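Local coordinates for protein putative oxidoreductase (Staphylococcus aureus subsp. aureus, PDB 3IV4) that is a putative oxidoreductase with a thioredoxin fold, probably a monothiol bacilliredoxin of the BrxC family acting in thiol-disulfide exchange, at residues T76-E81 with G91-N96. Numbering follows the deposited sequence. Where two conformers were deposited one is given.
Sequences TNVKHE and GEMVWN
V78, in the loop after helix 66-76, meets N96 of strand 92-98, the isopropyl group touching the carboxamide at van der Waals distance. V78 CG2 lies 3.6 Å from N96 ND2, while its other methyl, CG1, is 4.0 Å from N96 OD1, so both polar atoms of the amide rest against the forked end of the valine. The two side chains approach from opposite directions, and with N96 CG set between its own backbone N and carbonyl carbon (chi1 71°) the amide is brought over toward the loop.

The apolar pair is V78 with M93, a selenomethionine modelled in two conformers, whose side chains cross at about a right angle. In the conformer described here the chain bends back through a nearly eclipsed CG-SE torsion (chi3 20°), which sets CE 4.1 Å from V78 CG2; the placing of this methyl is therefore less certain. It also makes a van der Waals approach to the end of the helix, with CE 3.7 Å from T76 O and close to T76 CB.

In this thioredoxin fold, strand 92-98 is an outermost strand of the mixed sheet, antiparallel to strand 84-89, and in this small surface contact the C-terminal end of helix 66-76 and the following loop touch it. Alongside, T76 and N96 both pack on F86 of the neighbouring strand, and V78 on Q84.

The backbone N of V78 donates to T76 OG1 at 3.2 Å, forming an ST turn around N77, which leaves the helix with positive phi; T76 OG1 is also hydrogen-bonded to I72 O, one turn back in the helix.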
loop_
_atom_site.group_PDB
_atom_site.type_symbol
_atom_site.label_atom_id
_atom_site.label_comp_id
_atom_site.label_asym_id
_atom_site.label_seq_id
_atom_site.Cartn_x
_atom_site.Cartn_y
_atom_site.Cartn_z
ATOM N N THR A 76 -5.940 11.636 1.215
ATOM C CA THR A 76 -5.739 11.599 -0.236
ATOM C C THR A 76 -6.959 12.100 -0.989
ATOM O O THR A 76 -6.905 12.318 -2.209
ATOM C CB THR A 76 -5.481 10.121 -0.673
ATOM O OG1 THR A 76 -6.627 9.317 -0.328
ATOM C CG2 THR A 76 -4.224 9.549 0.006
ATOM N N ASN A 77 -8.064 12.304 -0.273
ATOM C CA ASN A 77 -9.363 12.522 -0.905
ATOM C C ASN A 77 -9.777 11.481 -1.948
ATOM O O ASN A 77 -10.502 11.778 -2.900
ATOM C CB ASN A 77 -9.497 13.940 -1.460
ATOM C CG ASN A 77 -10.938 14.384 -1.494
ATOM O OD1 ASN A 77 -11.768 13.903 -0.705
ATOM N ND2 ASN A 77 -11.261 15.275 -2.417
ATOM N N VAL A 78 -9.323 10.244 -1.733
ATOM C CA VAL A 78 -9.689 9.125 -2.574
ATOM C C VAL A 78 -10.606 8.202 -1.773
ATOM O O VAL A 78 -10.221 7.702 -0.717
ATOM C CB VAL A 78 -8.437 8.363 -3.071
ATOM C CG1 VAL A 78 -8.843 7.135 -3.865
ATOM C CG2 VAL A 78 -7.570 9.287 -3.943
ATOM N N LYS A 79 -11.827 7.988 -2.254
ATOM C CA LYS A 79 -12.768 7.178 -1.487
ATOM C C LYS A 79 -12.264 5.748 -1.346
ATOM O O LYS A 79 -11.583 5.202 -2.223
ATOM C CB LYS A 79 -14.185 7.229 -2.062
ATOM C CG LYS A 79 -14.873 8.601 -1.912
ATOM C CD LYS A 79 -15.319 8.930 -0.490
ATOM C CE LYS A 79 -15.625 10.412 -0.348
ATOM N NZ LYS A 79 -14.353 11.217 -0.422
ATOM N N HIS A 80 -12.577 5.182 -0.197
ATOM C CA HIS A 80 -12.061 3.890 0.174
ATOM C C HIS A 80 -12.405 2.765 -0.810
ATOM O O HIS A 80 -13.553 2.628 -1.233
ATOM C CB HIS A 80 -12.577 3.515 1.557
ATOM C CG HIS A 80 -12.246 2.112 1.926
ATOM N ND1 HIS A 80 -10.978 1.744 2.312
ATOM C CD2 HIS A 80 -12.982 0.975 1.899
ATOM C CE1 HIS A 80 -10.953 0.445 2.547
ATOM N NE2 HIS A 80 -12.154 -0.047 2.298
ATOM N N GLU A 81 -11.405 1.952 -1.155
ATOM C CA GLU A 81 -11.617 0.671 -1.839
ATOM C C GLU A 81 -10.691 -0.315 -1.173
ATOM O O GLU A 81 -9.733 0.073 -0.499
ATOM C CB GLU A 81 -11.247 0.720 -3.328
ATOM C CG GLU A 81 -11.959 1.785 -4.141
ATOM C CD GLU A 81 -13.385 1.427 -4.508
ATOM O OE1 GLU A 81 -13.846 0.290 -4.242
ATOM O OE2 GLU A 81 -14.045 2.312 -5.085
ATOM N N GLY A 91 5.778 12.558 1.117
ATOM C CA GLY A 91 4.573 12.717 1.902
ATOM C C GLY A 91 3.302 13.022 1.141
ATOM O O GLY A 91 2.238 13.133 1.751
ATOM N N GLU A 92 3.417 13.217 -0.169
ATOM C CA GLU A 92 2.283 13.644 -0.975
ATOM C C GLU A 92 1.892 12.541 -1.922
ATOM O O GLU A 92 2.739 11.927 -2.563
ATOM C CB GLU A 92 2.619 14.903 -1.775
ATOM C CG GLU A 92 1.512 15.326 -2.719
ATOM C CD GLU A 92 1.687 16.745 -3.251
ATOM O OE1 GLU A 92 2.276 17.592 -2.536
ATOM O OE2 GLU A 92 1.211 17.018 -4.377
HETATM N N MSE A 93 0.601 12.286 -2.029
HETATM C CA MSE A 93 0.211 11.261 -2.950
HETATM C C MSE A 93 0.482 11.655 -4.384
HETATM O O MSE A 93 0.326 12.807 -4.801
HETATM C CB MSE A 93 -1.242 10.900 -2.824
HETATM C CG MSE A 93 -1.459 9.815 -3.785
HETATM SE SE MSE A 93 -3.125 9.629 -4.555
HETATM C CE MSE A 93 -4.021 11.351 -4.337
ATOM N N VAL A 94 0.873 10.676 -5.168
ATOM C CA VAL A 94 1.078 10.951 -6.593
ATOM C C VAL A 94 0.416 9.920 -7.508
ATOM O O VAL A 94 0.392 10.106 -8.728
ATOM C CB VAL A 94 2.573 11.088 -6.968
ATOM C CG1 VAL A 94 3.259 12.222 -6.178
ATOM C CG2 VAL A 94 3.284 9.818 -6.751
ATOM N N TRP A 95 -0.106 8.834 -6.923
ATOM C CA TRP A 95 -0.703 7.740 -7.702
ATOM C C TRP A 95 -1.539 6.875 -6.780
ATOM O O TRP A 95 -1.200 6.686 -5.600
ATOM C CB TRP A 95 0.424 6.895 -8.321
ATOM C CG TRP A 95 0.088 5.564 -8.989
ATOM C CD1 TRP A 95 -0.054 5.320 -10.339
ATOM C CD2 TRP A 95 -0.023 4.279 -8.345
ATOM N NE1 TRP A 95 -0.256 3.974 -10.558
ATOM C CE2 TRP A 95 -0.225 3.317 -9.355
ATOM C CE3 TRP A 95 0.052 3.852 -7.003
ATOM C CZ2 TRP A 95 -0.398 1.968 -9.073
ATOM C CZ3 TRP A 95 -0.101 2.514 -6.726
ATOM C CH2 TRP A 95 -0.320 1.583 -7.759
ATOM N N ASN A 96 -2.627 6.337 -7.320
ATOM C CA ASN A 96 -3.335 5.250 -6.648
ATOM C C ASN A 96 -3.975 4.333 -7.697
ATOM O O ASN A 96 -4.246 4.764 -8.828
ATOM C CB ASN A 96 -4.393 5.799 -5.687
ATOM C CG ASN A 96 -5.577 6.416 -6.401
ATOM O OD1 ASN A 96 -6.497 5.717 -6.802
ATOM N ND2 ASN A 96 -5.563 7.738 -6.554
#